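Bifunctional endomannanase/endoglucanase (Caldanaerobius polysaccharolyticus, PDB 3W0K) probably hydrolyses internal linkages of mannan and beta-glucan chains, acting as a bifunctional endomannanase and endoglucanase of glycoside hydrolase family 5. Local coordinates at residues Pro87-Asn92 and Asp133-Pro138; Arg50-Phe55 and Ile96-Leu101. One frame throughout, in Å; residues are numbered along the deposited sequence.

Overall arrangement
Both contacts join neighbouring loops that follow strands of the (beta/alpha)8 barrel and lie on the same side of the chain's centre, with their own centres about 13 Å apart. Contact 1 borders what is probably the substrate cleft, where a Tris molecule is hydrogen-bonded to Glu-137, His-84 and Glu-258; contact 2 lies farther out, its centre about 22 Å from the chain centre against about 11 Å for contact 1. The long loop after strand 78-83 serves both, supplying 87-92 and 96-101. Its two parts are tied together by Gly-88, whose O lies 2.9 Å from Leu-101 N and whose N lies 3.0 Å from Glu-97 OE1, both probable hydrogen bonds. Pro-87 also packs on Tyr-54.

Contact 1. Residues Pro87-Asn92 and Asp133-Pro138; sequences PGYCIN and DLVNEP. With TRS (2-amino-2-hydroxymethyl-propane-1,3-diol), chain C.
Tyr-89 and Ile-91 pack against the Asn-Glu-Pro sequence 136-138, which follows the fourth barrel strand and in family 5 hydrolases carries the general acid/base glutamate, here consistent with Glu-137. The tight part is the Tyr-89 ring. With CG anti to the backbone N (chi1 -176°), the ring reaches across to the other loop and turns its edge to it: Asn-136 O and Glu-137 O both lie near the ring plane, while CD2 meets Val-135 CG2 at 3.8 Å. The hydroxyl completes the grip, as Tyr-89 OH donates to Glu-137 O at 2.7 Å in the carbonyl plane, tying down the main chain of the residue that bears the carboxylate. The ring also meets Trp-102 edge-to-face.

Toward the Tris molecule the fit becomes looser and more polar. Ile-91, partly exposed, splits its branches: CD1 rests 3.6 Å from Glu-137 O, and CG2 faces the carboxylate and the Tris molecule. A water bridges the loops, accepting from Ile-91 N and Asn-136 ND2 and donating to Asn-136 O, so one molecule joins the two backbones. Tris, probably from the crystallisation liquor, gives its amine to Glu-137 OE1 at 2.9 Å and takes a weak bond from Asn-92 ND2. Arg-196 holds Glu-137 OE2 in a salt bridge, and Arg-40 binds Asn-136 OD1. Asn-136 ND2, which also donates to the water, reaches Glu-137 OE1 at 3.1 Å, from 54° above the carboxylate plane.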
loop_
_atom_site.group_PDB
_atom_site.type_symbol
_atom_site.label_atom_id
_atom_site.label_comp_id
_atom_site.label_asym_id
_atom_site.label_seq_id
_atom_site.Cartn_x
_atom_site.Cartn_y
_atom_site.Cartn_z
ATOM N N PRO A 87 13.822 7.409 -4.535
ATOM C CA PRO A 87 15.000 8.265 -4.371
ATOM C C PRO A 87 14.725 9.343 -3.324
ATOM O O PRO A 87 13.832 10.182 -3.495
ATOM C CB PRO A 87 15.160 8.878 -5.759
ATOM C CG PRO A 87 14.764 7.748 -6.648
ATOM C CD PRO A 87 13.526 7.192 -5.966
ATOM N N GLY A 88 15.453 9.274 -2.215
ATOM C CA GLY A 88 15.289 10.249 -1.154
ATOM C C GLY A 88 14.192 10.002 -0.134
ATOM O O GLY A 88 13.915 10.887 0.676
ATOM N N TYR A 89 13.547 8.836 -0.164
ATOM C CA TYR A 89 12.500 8.561 0.821
ATOM C C TYR A 89 11.975 7.145 0.970
ATOM O O TYR A 89 11.719 6.448 -0.004
ATOM C CB TYR A 89 11.266 9.457 0.603
ATOM C CG TYR A 89 10.195 9.257 1.667
ATOM C CD1 TYR A 89 10.412 9.681 2.976
ATOM C CD2 TYR A 89 8.994 8.602 1.380
ATOM C CE1 TYR A 89 9.467 9.461 3.975
ATOM C CE2 TYR A 89 8.039 8.372 2.377
ATOM C CZ TYR A 89 8.285 8.808 3.671
ATOM O OH TYR A 89 7.355 8.615 4.670
ATOM N N CYS A 90 11.775 6.766 2.228
ATOM C CA CYS A 90 11.147 5.504 2.608
ATOM C C CYS A 90 10.641 5.768 4.015
ATOM O O CYS A 90 11.354 6.352 4.833
ATOM C CB CYS A 90 12.097 4.304 2.605
ATOM S SG CYS A 90 11.201 2.736 2.952
ATOM N N ILE A 91 9.397 5.388 4.290
ATOM C CA ILE A 91 8.841 5.614 5.618
ATOM C C ILE A 91 9.617 4.811 6.664
ATOM O O ILE A 91 9.698 5.206 7.828
ATOM C CB ILE A 91 7.329 5.313 5.663
ATOM C CG1 ILE A 91 6.742 5.806 6.991
ATOM C CG2 ILE A 91 7.072 3.829 5.449
ATOM C CD1 ILE A 91 5.244 6.009 6.964
ATOM N N ASN A 92 10.223 3.709 6.225
ATOM C CA ASN A 92 11.032 2.868 7.100
ATOM C C ASN A 92 12.495 3.180 6.827
ATOM O O ASN A 92 12.928 3.180 5.671
ATOM C CB ASN A 92 10.778 1.388 6.813
ATOM C CG ASN A 92 9.327 1.000 6.990
ATOM O OD1 ASN A 92 8.733 1.237 8.041
ATOM N ND2 ASN A 92 8.751 0.396 5.960
ATOM N N ASP A 133 1.613 3.830 -8.367
ATOM C CA ASP A 133 1.417 4.402 -7.027
ATOM C C ASP A 133 2.746 5.113 -6.752
ATOM O O ASP A 133 3.734 4.489 -6.367
ATOM C CB ASP A 133 1.160 3.262 -6.035
ATOM C CG ASP A 133 0.831 3.744 -4.636
ATOM O OD1 ASP A 133 0.650 4.961 -4.410
ATOM O OD2 ASP A 133 0.747 2.874 -3.747
ATOM N N LEU A 134 2.743 6.431 -6.939
ATOM C CA LEU A 134 3.952 7.253 -6.855
ATOM C C LEU A 134 4.975 7.045 -5.749
ATOM O O LEU A 134 6.153 6.795 -6.027
ATOM C CB LEU A 134 3.596 8.735 -7.003
ATOM C CG LEU A 134 2.727 9.062 -8.224
ATOM C CD1 LEU A 134 2.683 10.572 -8.415
ATOM C CD2 LEU A 134 3.281 8.404 -9.490
ATOM N N VAL A 135 4.550 7.165 -4.500
ATOM C CA VAL A 135 5.477 6.982 -3.396
ATOM C C VAL A 135 4.713 6.520 -2.167
ATOM O O VAL A 135 3.694 7.100 -1.791
ATOM C CB VAL A 135 6.317 8.274 -3.126
ATOM C CG1 VAL A 135 5.414 9.484 -2.897
ATOM C CG2 VAL A 135 7.263 8.058 -1.947
ATOM N N ASN A 136 5.193 5.440 -1.564
ATOM C CA ASN A 136 4.524 4.892 -0.400
ATOM C C ASN A 136 4.529 5.784 0.827
ATOM O O ASN A 136 5.555 6.340 1.204
ATOM C CB ASN A 136 5.128 3.539 -0.015
ATOM C CG ASN A 136 4.465 2.945 1.217
ATOM O OD1 ASN A 136 3.366 2.407 1.136
ATOM N ND2 ASN A 136 5.115 3.080 2.369
ATOM N N GLU A 137 3.350 5.915 1.426
ATOM C CA GLU A 137 3.141 6.646 2.671
ATOM C C GLU A 137 4.039 7.845 3.008
ATOM O O GLU A 137 4.955 7.729 3.829
ATOM C CB GLU A 137 3.190 5.631 3.825
ATOM C CG GLU A 137 2.163 4.497 3.684
ATOM C CD GLU A 137 2.419 3.299 4.593
ATOM O OE1 GLU A 137 3.569 3.089 5.039
ATOM O OE2 GLU A 137 1.458 2.537 4.845
ATOM N N PRO A 138 3.797 9.007 2.371
ATOM C CA PRO A 138 4.592 10.214 2.639
ATOM C C PRO A 138 4.504 10.530 4.136
ATOM O O PRO A 138 3.549 10.129 4.809
ATOM C CB PRO A 138 3.890 11.279 1.793
ATOM C CG PRO A 138 3.370 10.499 0.639
ATOM C CD PRO A 138 2.821 9.251 1.295
HETATM C C TRS C . 4.208 -0.749 5.675
HETATM C C1 TRS C . 5.566 -0.210 6.188
HETATM C C2 TRS C . 4.449 -1.116 4.228
HETATM C C3 TRS C . 3.722 -2.091 6.246
HETATM N N TRS C . 3.178 0.292 5.842
HETATM O O1 TRS C . 6.066 0.859 5.254
HETATM O O2 TRS C . 4.242 0.121 3.388
HETATM O O3 TRS C . 3.357 -1.959 7.713
HETATM O O HOH W 1 7.644 4.704 1.991
#

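Contact 2. Residues Arg50-Phe55 and Ile96-Leu101; sequences RNFDYF and IERDNL
The type I' beta turn Arg-50 to Asp-53, in the loop after the second barrel strand, sets Phe-52 against Arg-98 in the loop after the third. Arg-98 CB sits over the middle of the Phe-52 ring, 3.5 Å from its centroid and 6° off the normal, a CH-pi contact. The two side chains run past each other in opposite directions, and the arginine bends at chi3 (69°) to bring one face of its guanidinium over Phe-52 CB, with CZ 3.8 Å from that carbon. The edge of the Phe-52 ring points to Ile-96 O and Glu-97 OE1.

Next to this layer Tyr-54 reaches Asp-99, its OH donating to OD2 at 2.6 Å from above the carboxylate plane. The same oxygen offers its syn lone pair to Arg-98 NH2 at 2.9 Å, while Arg-98 NE bonds OD1, a side-on grip with one nitrogen to each oxygen. Arg-106 of helix 105-121 forms a further salt bridge to OD1. A water donates to Tyr-54 OH and to Glu-97 OE1, 2.7 Å from the latter, and accepts from Asp-99 N; Tyr-45 is another partner of OE1. With two arginines and a tyrosine hydroxyl around it, the Asp-99 carboxylate is probably stabilised as the anion, and its position in turn fixes the direction of the guanidinium beside Phe-52.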
loop_
_atom_site.group_PDB
_atom_site.type_symbol
_atom_site.label_atom_id
_atom_site.label_comp_id
_atom_site.label_asym_id
_atom_site.label_seq_id
_atom_site.Cartn_x
_atom_site.Cartn_y
_atom_site.Cartn_z
ATOM N N ARG A 50 22.502 1.771 -7.907
ATOM C CA ARG A 50 23.655 1.637 -7.032
ATOM C C ARG A 50 24.159 2.988 -6.540
ATOM O O ARG A 50 24.287 3.933 -7.315
ATOM C CB ARG A 50 24.784 0.887 -7.748
ATOM C CG ARG A 50 25.980 0.582 -6.855
ATOM C CD ARG A 50 26.763 -0.627 -7.353
ATOM N NE ARG A 50 25.973 -1.858 -7.298
ATOM C CZ ARG A 50 25.723 -2.550 -6.186
ATOM N NH1 ARG A 50 26.199 -2.141 -5.017
ATOM N NH2 ARG A 50 24.995 -3.657 -6.245
ATOM N N ASN A 51 24.383 3.071 -5.231
ATOM C CA ASN A 51 24.903 4.270 -4.579
ATOM C C ASN A 51 24.273 5.604 -5.004
ATOM O O ASN A 51 24.977 6.571 -5.318
ATOM C CB ASN A 51 26.427 4.321 -4.740
ATOM C CG ASN A 51 27.085 5.297 -3.784
ATOM O OD1 ASN A 51 26.655 5.449 -2.638
ATOM N ND2 ASN A 51 28.136 5.965 -4.251
ATOM N N PHE A 52 22.944 5.638 -5.021
ATOM C CA PHE A 52 22.174 6.839 -5.361
ATOM C C PHE A 52 22.398 7.393 -6.767
ATOM O O PHE A 52 22.095 8.555 -7.035
ATOM C CB PHE A 52 22.429 7.929 -4.308
ATOM C CG PHE A 52 22.391 7.416 -2.898
ATOM C CD1 PHE A 52 21.185 7.036 -2.316
ATOM C CD2 PHE A 52 23.568 7.250 -2.173
ATOM C CE1 PHE A 52 21.156 6.490 -1.031
ATOM C CE2 PHE A 52 23.550 6.707 -0.891
ATOM C CZ PHE A 52 22.340 6.326 -0.320
ATOM N N ASP A 53 22.898 6.543 -7.663
ATOM C CA ASP A 53 23.160 6.911 -9.058
ATOM C C ASP A 53 21.834 6.720 -9.809
ATOM O O ASP A 53 21.703 5.834 -10.659
ATOM C CB ASP A 53 24.241 5.970 -9.606
ATOM C CG ASP A 53 24.819 6.418 -10.939
ATOM O OD1 ASP A 53 24.391 7.445 -11.504
ATOM O OD2 ASP A 53 25.725 5.712 -11.423
ATOM N N TYR A 54 20.863 7.574 -9.489
ATOM C CA TYR A 54 19.511 7.508 -10.050
ATOM C C TYR A 54 19.417 7.449 -11.563
ATOM O O TYR A 54 18.559 6.755 -12.107
ATOM C CB TYR A 54 18.664 8.695 -9.576
ATOM C CG TYR A 54 18.773 9.023 -8.102
ATOM C CD1 TYR A 54 18.562 8.049 -7.124
ATOM C CD2 TYR A 54 19.090 10.317 -7.690
ATOM C CE1 TYR A 54 18.668 8.360 -5.767
ATOM C CE2 TYR A 54 19.195 10.639 -6.339
ATOM C CZ TYR A 54 18.983 9.656 -5.386
ATOM O OH TYR A 54 19.085 9.975 -4.050
ATOM N N PHE A 55 20.288 8.189 -12.237
ATOM C CA PHE A 55 20.263 8.238 -13.691
ATOM C C PHE A 55 20.958 7.109 -14.438
ATOM O O PHE A 55 21.019 7.123 -15.669
ATOM C CB PHE A 55 20.712 9.616 -14.168
ATOM C CG PHE A 55 19.786 10.711 -13.739
ATOM C CD1 PHE A 55 18.710 11.082 -14.542
ATOM C CD2 PHE A 55 19.944 11.326 -12.504
ATOM C CE1 PHE A 55 17.803 12.047 -14.116
ATOM C CE2 PHE A 55 19.040 12.294 -12.068
ATOM C CZ PHE A 55 17.969 12.652 -12.875
ATOM N N ILE A 96 18.660 5.972 5.941
ATOM C CA ILE A 96 19.526 5.226 5.028
ATOM C C ILE A 96 19.686 5.982 3.702
ATOM O O ILE A 96 20.659 5.778 2.974
ATOM C CB ILE A 96 18.947 3.797 4.774
ATOM C CG1 ILE A 96 19.132 2.936 6.026
ATOM C CG2 ILE A 96 19.588 3.135 3.558
ATOM C CD1 ILE A 96 18.576 1.530 5.890
ATOM N N GLU A 97 18.729 6.852 3.389
ATOM C CA GLU A 97 18.801 7.636 2.160
ATOM C C GLU A 97 19.839 8.737 2.296
ATOM O O GLU A 97 20.099 9.229 3.397
ATOM C CB GLU A 97 17.448 8.282 1.845
ATOM C CG GLU A 97 16.366 7.307 1.408
ATOM C CD GLU A 97 16.754 6.530 0.165
ATOM O OE1 GLU A 97 17.154 7.155 -0.840
ATOM O OE2 GLU A 97 16.685 5.290 0.197
ATOM N N ARG A 98 20.441 9.110 1.173
ATOM C CA ARG A 98 21.429 10.186 1.156
ATOM C C ARG A 98 20.685 11.517 1.078
ATOM O O ARG A 98 20.979 12.457 1.819
ATOM C CB ARG A 98 22.334 10.056 -0.073
ATOM C CG ARG A 98 23.399 11.141 -0.184
ATOM C CD ARG A 98 24.072 11.135 -1.552
ATOM N NE ARG A 98 23.157 11.577 -2.603
ATOM C CZ ARG A 98 23.416 11.526 -3.906
ATOM N NH1 ARG A 98 24.574 11.044 -4.343
ATOM N NH2 ARG A 98 22.516 11.967 -4.773
ATOM N N ASP A 99 19.689 11.562 0.199
ATOM C CA ASP A 99 18.895 12.760 -0.045
ATOM C C ASP A 99 17.525 12.750 0.616
ATOM O O ASP A 99 17.090 11.736 1.162
ATOM C CB ASP A 99 18.676 12.927 -1.552
ATOM C CG ASP A 99 19.964 12.876 -2.343
ATOM O OD1 ASP A 99 21.009 13.304 -1.814
ATOM O OD2 ASP A 99 19.924 12.418 -3.503
ATOM N N ASN A 100 16.856 13.898 0.536
ATOM C CA ASN A 100 15.508 14.077 1.059
ATOM C C ASN A 100 14.616 14.462 -0.117
ATOM O O ASN A 100 14.660 15.593 -0.606
ATOM C CB ASN A 100 15.458 15.180 2.119
ATOM C CG ASN A 100 14.038 15.491 2.563
ATOM O OD1 ASN A 100 13.105 14.737 2.275
ATOM N ND2 ASN A 100 13.861 16.617 3.242
ATOM N N LEU A 101 13.790 13.515 -0.542
ATOM C CA LEU A 101 12.881 13.702 -1.665
ATOM C C LEU A 101 11.983 14.931 -1.566
ATOM O O LEU A 101 11.675 15.564 -2.571
ATOM C CB LEU A 101 11.996 12.461 -1.809
ATOM C CG LEU A 101 10.934 12.474 -2.912
ATOM C CD1 LEU A 101 11.614 12.630 -4.270
ATOM C CD2 LEU A 101 10.122 11.186 -2.879
HETATM O O HOH W 2 18.816 9.266 -1.372
#